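Local coordinates for pyruvate carboxylase protein (Rhizobium etli, PDB 2QF7), which is a large multidomain enzyme of the biotin-dependent carboxylase family, joining a biotin carboxylase part, a TIM barrel and a biotin-carrier-like domain in each chain of a tetramer, at residues 80-85 against 108-113; 497-502 against 1022-1027; 1096-1101 against 1158-1163. All coordinates share one frame; numbering follows the deposited sequence.

How the contacts relate
Followed from the N terminus, the three contacts close one after another along the chain, so none encloses or crosses another. Contact 1 closes a short loop of 22 residues, which includes strand 96-98, and packs two helices of the biotin carboxylase N-terminal region. Contact 2 spans 519 residues: helix 1020-1025 comes back against the loop after helix 483-497, with the whole eight-stranded barrel lying between them in sequence. Contact 3 pairs two strands across 56 residues near the C terminus, within the biotin-carrier-like domain. The sites are well separated, contact centres 1 and 2 being about 65 Å apart, and contact 3 lies about 36 Å and 38 Å from them, centre to centre.

Contact 1 (80-85 against 108-113); sequences LSIDEV and PEFVDA
Ile-82 faces Phe-110 across two neighbouring helices, and the fork of its side chain decides what each branch touches. With chi1 at -74°, CG2 stands anti to the backbone N and meets Ala-113, the methyl carbons CG2 of Ile-82 and CB of Ala-113 being 3.5 Å apart. The other branch runs beside the phenyl group, CG1 of Ile-82 lying 3.8 Å from CD1 of Phe-110 in an oblique approach. CD1 of Ile-82 turns to the base of that side chain, 3.7 Å from N of Phe-110. One turn on, Val-85 takes the far end of the same ring: its CG1 is 3.6 Å from CZ of Phe-110, and the two side chains run nearly perpendicular. The ring thus lies against two residues about one turn apart on helix 82-92, Ile-82 and Val-85. At the start of helix 82-92, Ser-81 is the N-cap, its OG accepting from N of Glu-84 at 3.1 Å. Leu-104 lies against both Ile-82 and Phe-110, and Ile-86 extends the apolar patch. Such apolar helix-helix packing fits the flank of a parallel alpha/beta sheet, here the Rossmann-like N-terminal region of biotin carboxylase, where these helices lead into strands 96-98 and 120-121.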
loop_
_atom_site.group_PDB
_atom_site.type_symbol
_atom_site.label_atom_id
_atom_site.label_comp_id
_atom_site.label_asym_id
_atom_site.label_seq_id
_atom_site.Cartn_x
_atom_site.Cartn_y
_atom_site.Cartn_z
ATOM N N LEU A 80 32.364 -31.772 -22.655
ATOM C CA LEU A 80 33.482 -32.718 -22.799
ATOM C C LEU A 80 32.991 -34.038 -23.386
ATOM O O LEU A 80 33.789 -34.951 -23.697
ATOM C CB LEU A 80 34.101 -33.012 -21.435
ATOM C CG LEU A 80 34.893 -31.890 -20.786
ATOM C CD1 LEU A 80 35.232 -32.256 -19.342
ATOM C CD2 LEU A 80 36.139 -31.562 -21.589
ATOM N N SER A 81 31.677 -34.160 -23.504
ATOM C CA SER A 81 31.105 -35.388 -24.024
ATOM C C SER A 81 31.376 -35.525 -25.528
ATOM O O SER A 81 30.729 -34.894 -26.336
ATOM C CB SER A 81 29.622 -35.466 -23.710
ATOM O OG SER A 81 29.055 -36.632 -24.289
ATOM N N ILE A 82 32.341 -36.367 -25.899
ATOM C CA ILE A 82 32.619 -36.589 -27.305
ATOM C C ILE A 82 31.355 -37.083 -28.022
ATOM O O ILE A 82 31.003 -36.592 -29.085
ATOM C CB ILE A 82 33.807 -37.570 -27.501
ATOM C CG1 ILE A 82 35.149 -36.862 -27.158
ATOM C CG2 ILE A 82 33.843 -38.061 -28.933
ATOM C CD1 ILE A 82 36.319 -37.860 -26.959
ATOM N N ASP A 83 30.663 -38.021 -27.402
ATOM C CA ASP A 83 29.408 -38.544 -27.930
ATOM C C ASP A 83 28.339 -37.454 -28.206
ATOM O O ASP A 83 27.725 -37.448 -29.269
ATOM C CB ASP A 83 28.875 -39.627 -26.997
ATOM C CG ASP A 83 29.650 -40.957 -27.118
ATOM O OD1 ASP A 83 30.471 -41.113 -28.054
ATOM O OD2 ASP A 83 29.416 -41.844 -26.259
ATOM N N GLU A 84 28.139 -36.536 -27.273
ATOM C CA GLU A 84 27.218 -35.420 -27.488
ATOM C C GLU A 84 27.643 -34.495 -28.629
ATOM O O GLU A 84 26.818 -34.087 -29.447
ATOM C CB GLU A 84 26.992 -34.629 -26.190
ATOM C CG GLU A 84 26.028 -35.378 -25.209
ATOM C CD GLU A 84 24.605 -35.443 -25.757
ATOM O OE1 GLU A 84 23.840 -34.470 -25.569
ATOM O OE2 GLU A 84 24.257 -36.448 -26.395
ATOM N N VAL A 85 28.920 -34.142 -28.656
ATOM C CA VAL A 85 29.447 -33.261 -29.698
ATOM C C VAL A 85 29.270 -33.865 -31.094
ATOM O O VAL A 85 28.720 -33.208 -31.979
ATOM C CB VAL A 85 30.906 -32.832 -29.389
ATOM C CG1 VAL A 85 31.524 -32.045 -30.558
ATOM C CG2 VAL A 85 30.906 -31.981 -28.102
ATOM N N PRO A 108 43.146 -36.296 -28.398
ATOM C CA PRO A 108 43.285 -37.148 -29.593
ATOM C C PRO A 108 42.100 -38.099 -29.826
ATOM O O PRO A 108 41.811 -38.461 -30.983
ATOM C CB PRO A 108 44.576 -37.944 -29.319
ATOM C CG PRO A 108 44.765 -37.887 -27.824
ATOM C CD PRO A 108 44.225 -36.548 -27.416
ATOM N N GLU A 109 41.457 -38.534 -28.737
ATOM C CA GLU A 109 40.242 -39.352 -28.788
ATOM C C GLU A 109 39.147 -38.609 -29.567
ATOM O O GLU A 109 38.408 -39.195 -30.372
ATOM C CB GLU A 109 39.756 -39.639 -27.361
ATOM C CG GLU A 109 39.032 -40.965 -27.170
ATOM C CD GLU A 109 38.232 -41.031 -25.862
ATOM O OE1 GLU A 109 37.129 -41.641 -25.864
ATOM O OE2 GLU A 109 38.695 -40.453 -24.844
ATOM N N PHE A 110 39.056 -37.299 -29.322
ATOM C CA PHE A 110 38.093 -36.479 -30.030
ATOM C C PHE A 110 38.433 -36.341 -31.507
ATOM O O PHE A 110 37.545 -36.444 -32.348
ATOM C CB PHE A 110 37.930 -35.100 -29.375
ATOM C CG PHE A 110 36.919 -34.244 -30.045
ATOM C CD1 PHE A 110 35.635 -34.713 -30.256
ATOM C CD2 PHE A 110 37.243 -32.955 -30.456
ATOM C CE1 PHE A 110 34.683 -33.945 -30.885
ATOM C CE2 PHE A 110 36.301 -32.164 -31.082
ATOM C CZ PHE A 110 35.000 -32.672 -31.292
ATOM N N VAL A 111 39.699 -36.102 -31.835
ATOM C CA VAL A 111 40.096 -36.027 -33.256
ATOM C C VAL A 111 39.743 -37.355 -33.970
ATOM O O VAL A 111 39.190 -37.370 -35.082
ATOM C CB VAL A 111 41.624 -35.718 -33.410
ATOM C CG1 VAL A 111 42.012 -35.665 -34.888
ATOM C CG2 VAL A 111 42.006 -34.390 -32.713
ATOM N N ASP A 112 40.070 -38.458 -33.313
ATOM C CA ASP A 112 39.719 -39.789 -33.802
ATOM C C ASP A 112 38.221 -39.901 -34.137
ATOM O O ASP A 112 37.858 -40.301 -35.250
ATOM C CB ASP A 112 40.112 -40.816 -32.761
ATOM C CG ASP A 112 41.605 -41.145 -32.794
ATOM O OD1 ASP A 112 42.346 -40.610 -33.667
ATOM O OD2 ASP A 112 42.029 -41.959 -31.933
ATOM N N ALA A 113 37.374 -39.511 -33.179
ATOM C CA ALA A 113 35.907 -39.488 -33.341
ATOM C C ALA A 113 35.478 -38.639 -34.541
ATOM O O ALA A 113 34.638 -39.063 -35.342
ATOM C CB ALA A 113 35.220 -38.982 -32.046
#

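Contact 2 (497-502 against 1022-1027); sequences NGHPEA and AYFYGL
His-499 meets Tyr-1023 and Phe-1024 just after Gly-498, whose positive phi ends helix 483-497. Its CG is anti to the backbone N (chi1 -172°), which carries the imidazole over the last turn of helix 1020-1025. NE2 of His-499 donates to OH of Tyr-1023 at 3.0 Å; the oxygen lies close to the imidazole plane, and the N-H...O angle is 158°. That hydroxyl is also bonded to Thr-608 OG1, which ties the pair to a third part of the chain. Phe-1024 approaches one face of the imidazole: the edge of its ring, through CD1, points at the centre of that face, with the planes at 76°, a T-shaped (edge-to-face) arrangement. The backbone of His-499 joins in through a water, which accepts from its N and donates to O of Phe-1024, 2.7 Å away. Pro-500 places its CD against the opposite imidazole face. Next, N of Glu-501 donates to ND1 of His-499 at 3.0 Å, from slightly outside the ring plane. With ND1 accepting and NE2 donating, the ring is gripped at both nitrogens, consistent with a neutral imidazole protonated on NE2. The carboxylate of Glu-501 turns elsewhere, to Arg-505 and Arg-569. Ala-502 finishes the segment, folded back by a bond from its N to O of His-499. Its CB is 3.6 Å from CE1 of Tyr-1025, and a second water, 2.7 Å from OH of Tyr-1025, links that hydroxyl to O of Ala-502. Tyr-490 of the preceding helix lies nearly parallel to Tyr-1023 and extends the packing. Together His-499, Tyr-1023 and Phe-1024 make a buried aromatic cluster, which here joins the loop after helix 483-497 to helix 1020-1025, the last helix of the chain.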
loop_
_atom_site.group_PDB
_atom_site.type_symbol
_atom_site.label_atom_id
_atom_site.label_comp_id
_atom_site.label_asym_id
_atom_site.label_seq_id
_atom_site.Cartn_x
_atom_site.Cartn_y
_atom_site.Cartn_z
ATOM N N ASN A 497 11.084 7.029 4.651
ATOM C CA ASN A 497 10.885 7.081 6.086
ATOM C C ASN A 497 10.756 8.494 6.628
ATOM O O ASN A 497 10.405 8.644 7.782
ATOM C CB ASN A 497 11.965 6.282 6.849
ATOM C CG ASN A 497 12.070 4.811 6.378
ATOM O OD1 ASN A 497 13.107 4.387 5.816
ATOM N ND2 ASN A 497 11.005 4.040 6.587
ATOM N N GLY A 498 11.026 9.519 5.808
ATOM C CA GLY A 498 10.965 10.939 6.277
ATOM C C GLY A 498 12.169 11.362 7.120
ATOM O O GLY A 498 12.953 10.506 7.585
ATOM N N HIS A 499 12.319 12.678 7.331
ATOM C CA HIS A 499 13.376 13.210 8.152
ATOM C C HIS A 499 12.723 13.434 9.520
ATOM O O HIS A 499 11.638 13.999 9.595
ATOM C CB HIS A 499 13.861 14.563 7.572
ATOM C CG HIS A 499 15.081 15.110 8.242
ATOM N ND1 HIS A 499 15.053 15.715 9.483
ATOM C CD2 HIS A 499 16.380 15.089 7.863
ATOM C CE1 HIS A 499 16.281 16.040 9.837
ATOM N NE2 HIS A 499 17.100 15.688 8.864
ATOM N N PRO A 500 13.389 13.031 10.617
ATOM C CA PRO A 500 12.776 13.187 11.960
ATOM C C PRO A 500 12.429 14.630 12.342
ATOM O O PRO A 500 11.525 14.861 13.175
ATOM C CB PRO A 500 13.859 12.650 12.906
ATOM C CG PRO A 500 15.152 12.790 12.110
ATOM C CD PRO A 500 14.745 12.452 10.694
ATOM N N GLU A 501 13.127 15.597 11.752
ATOM C CA GLU A 501 12.898 17.031 12.070
ATOM C C GLU A 501 11.809 17.696 11.214
ATOM O O GLU A 501 11.312 18.771 11.556
ATOM C CB GLU A 501 14.210 17.832 11.984
ATOM C CG GLU A 501 15.222 17.508 13.078
ATOM C CD GLU A 501 14.675 17.908 14.464
ATOM O OE1 GLU A 501 14.304 19.069 14.602
ATOM O OE2 GLU A 501 14.613 17.076 15.399
ATOM N N ALA A 502 11.427 17.079 10.098
ATOM C CA ALA A 502 10.367 17.659 9.278
ATOM C C ALA A 502 9.058 16.901 9.511
ATOM O O ALA A 502 7.972 17.406 9.197
ATOM C CB ALA A 502 10.742 17.646 7.853
ATOM N N ALA A 1022 15.303 18.237 -0.946
ATOM C CA ALA A 1022 15.694 16.809 -1.006
ATOM C C ALA A 1022 16.271 16.332 0.313
ATOM O O ALA A 1022 16.006 15.189 0.731
ATOM C CB ALA A 1022 16.708 16.579 -2.140
ATOM N N TYR A 1023 17.035 17.192 0.994
ATOM C CA TYR A 1023 17.552 16.833 2.315
ATOM C C TYR A 1023 16.409 16.492 3.314
ATOM O O TYR A 1023 16.441 15.463 4.012
ATOM C CB TYR A 1023 18.527 17.898 2.886
ATOM C CG TYR A 1023 18.985 17.498 4.240
ATOM C CD1 TYR A 1023 19.912 16.450 4.410
ATOM C CD2 TYR A 1023 18.404 18.043 5.360
ATOM C CE1 TYR A 1023 20.283 16.021 5.679
ATOM C CE2 TYR A 1023 18.757 17.617 6.639
ATOM C CZ TYR A 1023 19.678 16.592 6.794
ATOM O OH TYR A 1023 20.002 16.167 8.077
ATOM N N PHE A 1024 15.430 17.375 3.410
ATOM C CA PHE A 1024 14.335 17.176 4.406
ATOM C C PHE A 1024 13.192 16.248 3.954
ATOM O O PHE A 1024 12.574 15.583 4.798
ATOM C CB PHE A 1024 13.724 18.512 4.818
ATOM C CG PHE A 1024 14.629 19.350 5.671
ATOM C CD1 PHE A 1024 15.091 18.873 6.900
ATOM C CD2 PHE A 1024 15.005 20.603 5.263
ATOM C CE1 PHE A 1024 15.941 19.659 7.710
ATOM C CE2 PHE A 1024 15.831 21.401 6.068
ATOM C CZ PHE A 1024 16.314 20.912 7.290
ATOM N N TYR A 1025 12.917 16.222 2.649
ATOM C CA TYR A 1025 11.741 15.471 2.084
ATOM C C TYR A 1025 12.039 14.424 1.005
ATOM O O TYR A 1025 11.134 13.706 0.561
ATOM C CB TYR A 1025 10.706 16.460 1.555
ATOM C CG TYR A 1025 10.353 17.493 2.587
ATOM C CD1 TYR A 1025 9.509 17.179 3.654
ATOM C CD2 TYR A 1025 10.892 18.758 2.516
ATOM C CE1 TYR A 1025 9.218 18.150 4.655
ATOM C CE2 TYR A 1025 10.622 19.701 3.455
ATOM C CZ TYR A 1025 9.783 19.406 4.512
ATOM O OH TYR A 1025 9.540 20.392 5.425
ATOM N N GLY A 1026 13.290 14.334 0.557
ATOM C CA GLY A 1026 13.657 13.343 -0.467
ATOM C C GLY A 1026 13.118 13.747 -1.819
ATOM O O GLY A 1026 12.821 14.937 -2.055
ATOM N N LEU A 1027 12.953 12.768 -2.706
ATOM C CA LEU A 1027 12.431 13.020 -4.069
ATOM C C LEU A 1027 11.024 12.468 -4.268
ATOM O O LEU A 1027 10.774 11.284 -3.983
ATOM C CB LEU A 1027 13.337 12.374 -5.128
ATOM C CG LEU A 1027 14.713 13.027 -5.326
ATOM C CD1 LEU A 1027 15.609 12.176 -6.260
ATOM C CD2 LEU A 1027 14.520 14.436 -5.883
HETATM O O HOH W 1 10.436 14.358 5.813
HETATM O O HOH W 2 7.763 19.596 7.271
#

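Contact 3 (1096-1101 against 1158-1163); sequences AHVGAP and DLLAVY
Val-1098 is held to the opposing strand through both its backbone N and its O: its N donates to O of Ala-1161 at 2.9 Å, and its O accepts from N of Leu-1160. Two further backbone bonds lie beyond these, from N of Tyr-1163 to O of Ala-1096 and, at 2.9 Å, from N of Ala-1100 to O of Asp-1158. The strands are antiparallel, with N-to-C directions 156° apart. Their register slips by one residue between the non-hydrogen-bonded pairs His-1097 with Val-1162 and Gly-1099 with Leu-1159. Leu-1160 and Ala-1161 thus stand opposite Val-1098 alone, and the helical backbone of Leu-1160 (psi -38°) fits a classic beta bulge. Weaker C-H contacts support the pairing, as where CA of Gly-1099 lies 3.3 Å from O of Asp-1158.

On the sheet face of His-1097 there is a CH-pi contact: CD1 of Leu-1159 sits 3.9 Å from the centroid of the imidazole, over one face and displaced toward the rim. ND1 of that ring bonds to N of Glu-1091.

Apolar packing fills the other face. Val-1098 splits its methyls: CG2 meets CE2 of Tyr-1163 at 3.6 Å, while CG1 faces CB of Leu-1160. CD1 of Leu-1160 reaches CB of Ala-1100 at 3.9 Å, and Leu-1123 and Val-1124 pack here from the facing strand 1122-1127.

The chemistry is therefore mainly backbone pairing over an apolar core, joining strand 1097-1099 to the C-terminal strand 1159-1162 of a biotinyl-type beta sandwich; the buried N of Ala-1161 has no partner in the model, probably a consequence of the bulge.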
loop_
_atom_site.group_PDB
_atom_site.type_symbol
_atom_site.label_atom_id
_atom_site.label_comp_id
_atom_site.label_asym_id
_atom_site.label_seq_id
_atom_site.Cartn_x
_atom_site.Cartn_y
_atom_site.Cartn_z
ATOM N N ALA A 1096 30.845 -25.183 4.056
ATOM C CA ALA A 1096 30.548 -24.080 5.011
ATOM C C ALA A 1096 29.254 -23.311 4.684
ATOM O O ALA A 1096 28.279 -23.358 5.442
ATOM C CB ALA A 1096 31.721 -23.165 5.293
ATOM N N HIS A 1097 29.239 -22.635 3.543
ATOM C CA HIS A 1097 28.075 -21.874 3.109
ATOM C C HIS A 1097 27.491 -22.522 1.872
ATOM O O HIS A 1097 28.227 -22.955 0.981
ATOM C CB HIS A 1097 28.456 -20.421 2.809
ATOM C CG HIS A 1097 28.571 -19.550 4.025
ATOM N ND1 HIS A 1097 28.608 -18.173 3.947
ATOM C CD2 HIS A 1097 28.641 -19.851 5.344
ATOM C CE1 HIS A 1097 28.703 -17.663 5.164
ATOM N NE2 HIS A 1097 28.727 -18.660 6.031
ATOM N N VAL A 1098 26.164 -22.601 1.843
ATOM C CA VAL A 1098 25.424 -23.057 0.677
ATOM C C VAL A 1098 24.704 -21.830 0.101
ATOM O O VAL A 1098 23.691 -21.364 0.646
ATOM C CB VAL A 1098 24.417 -24.199 1.037
ATOM C CG1 VAL A 1098 23.575 -24.600 -0.184
ATOM C CG2 VAL A 1098 25.151 -25.393 1.623
ATOM N N GLY A 1099 25.255 -21.296 -0.986
ATOM C CA GLY A 1099 24.718 -20.093 -1.594
ATOM C C GLY A 1099 23.889 -20.455 -2.803
ATOM O O GLY A 1099 24.227 -21.405 -3.537
ATOM N N ALA A 1100 22.808 -19.710 -3.017
ATOM C CA ALA A 1100 21.920 -19.944 -4.157
ATOM C C ALA A 1100 22.639 -19.629 -5.462
ATOM O O ALA A 1100 23.187 -18.541 -5.621
ATOM C CB ALA A 1100 20.631 -19.128 -4.025
ATOM N N PRO A 1101 22.680 -20.600 -6.391
ATOM C CA PRO A 1101 23.289 -20.331 -7.707
ATOM C C PRO A 1101 22.442 -19.405 -8.588
ATOM O O PRO A 1101 22.943 -18.857 -9.578
ATOM C CB PRO A 1101 23.391 -21.723 -8.341
ATOM C CG PRO A 1101 22.357 -22.557 -7.610
ATOM C CD PRO A 1101 22.201 -21.990 -6.251
ATOM N N ASP A 1158 22.172 -15.634 -2.013
ATOM C CA ASP A 1158 21.501 -15.802 -0.734
ATOM C C ASP A 1158 21.973 -17.087 -0.051
ATOM O O ASP A 1158 22.203 -18.114 -0.727
ATOM C CB ASP A 1158 19.976 -15.746 -0.899
ATOM C CG ASP A 1158 19.470 -14.311 -1.164
ATOM O OD1 ASP A 1158 20.210 -13.347 -0.849
ATOM O OD2 ASP A 1158 18.351 -14.151 -1.693
ATOM N N LEU A 1159 22.166 -17.002 1.274
ATOM C CA LEU A 1159 22.631 -18.133 2.085
ATOM C C LEU A 1159 21.501 -19.088 2.369
ATOM O O LEU A 1159 20.515 -18.735 3.035
ATOM C CB LEU A 1159 23.236 -17.658 3.403
ATOM C CG LEU A 1159 23.951 -18.662 4.307
ATOM C CD1 LEU A 1159 25.084 -19.394 3.582
ATOM C CD2 LEU A 1159 24.480 -17.925 5.550
ATOM N N LEU A 1160 21.647 -20.314 1.879
ATOM C CA LEU A 1160 20.561 -21.281 1.973
ATOM C C LEU A 1160 20.659 -22.150 3.219
ATOM O O LEU A 1160 19.637 -22.457 3.853
ATOM C CB LEU A 1160 20.481 -22.139 0.712
ATOM C CG LEU A 1160 20.281 -21.381 -0.608
ATOM C CD1 LEU A 1160 20.459 -22.325 -1.786
ATOM C CD2 LEU A 1160 18.927 -20.706 -0.673
ATOM N N ALA A 1161 21.894 -22.508 3.572
ATOM C CA ALA A 1161 22.194 -23.468 4.622
ATOM C C ALA A 1161 23.672 -23.353 5.008
ATOM O O ALA A 1161 24.501 -22.947 4.198
ATOM C CB ALA A 1161 21.878 -24.893 4.146
ATOM N N VAL A 1162 23.991 -23.727 6.241
ATOM C CA VAL A 1162 25.349 -23.657 6.743
ATOM C C VAL A 1162 25.771 -25.028 7.285
ATOM O O VAL A 1162 25.034 -25.635 8.060
ATOM C CB VAL A 1162 25.471 -22.538 7.835
ATOM C CG1 VAL A 1162 26.876 -22.457 8.411
ATOM C CG2 VAL A 1162 25.062 -21.185 7.255
ATOM N N TYR A 1163 26.942 -25.511 6.867
ATOM C CA TYR A 1163 27.571 -26.697 7.462
ATOM C C TYR A 1163 28.124 -26.354 8.843
ATOM O O TYR A 1163 28.255 -27.218 9.716
ATOM C CB TYR A 1163 28.696 -27.240 6.563
ATOM C CG TYR A 1163 28.231 -27.809 5.235
ATOM C CD1 TYR A 1163 27.871 -29.153 5.108
ATOM C CD2 TYR A 1163 28.166 -27.010 4.104
ATOM C CE1 TYR A 1163 27.447 -29.675 3.879
ATOM C CE2 TYR A 1163 27.758 -27.514 2.887
ATOM C CZ TYR A 1163 27.392 -28.840 2.777
ATOM O OH TYR A 1163 26.960 -29.309 1.555
#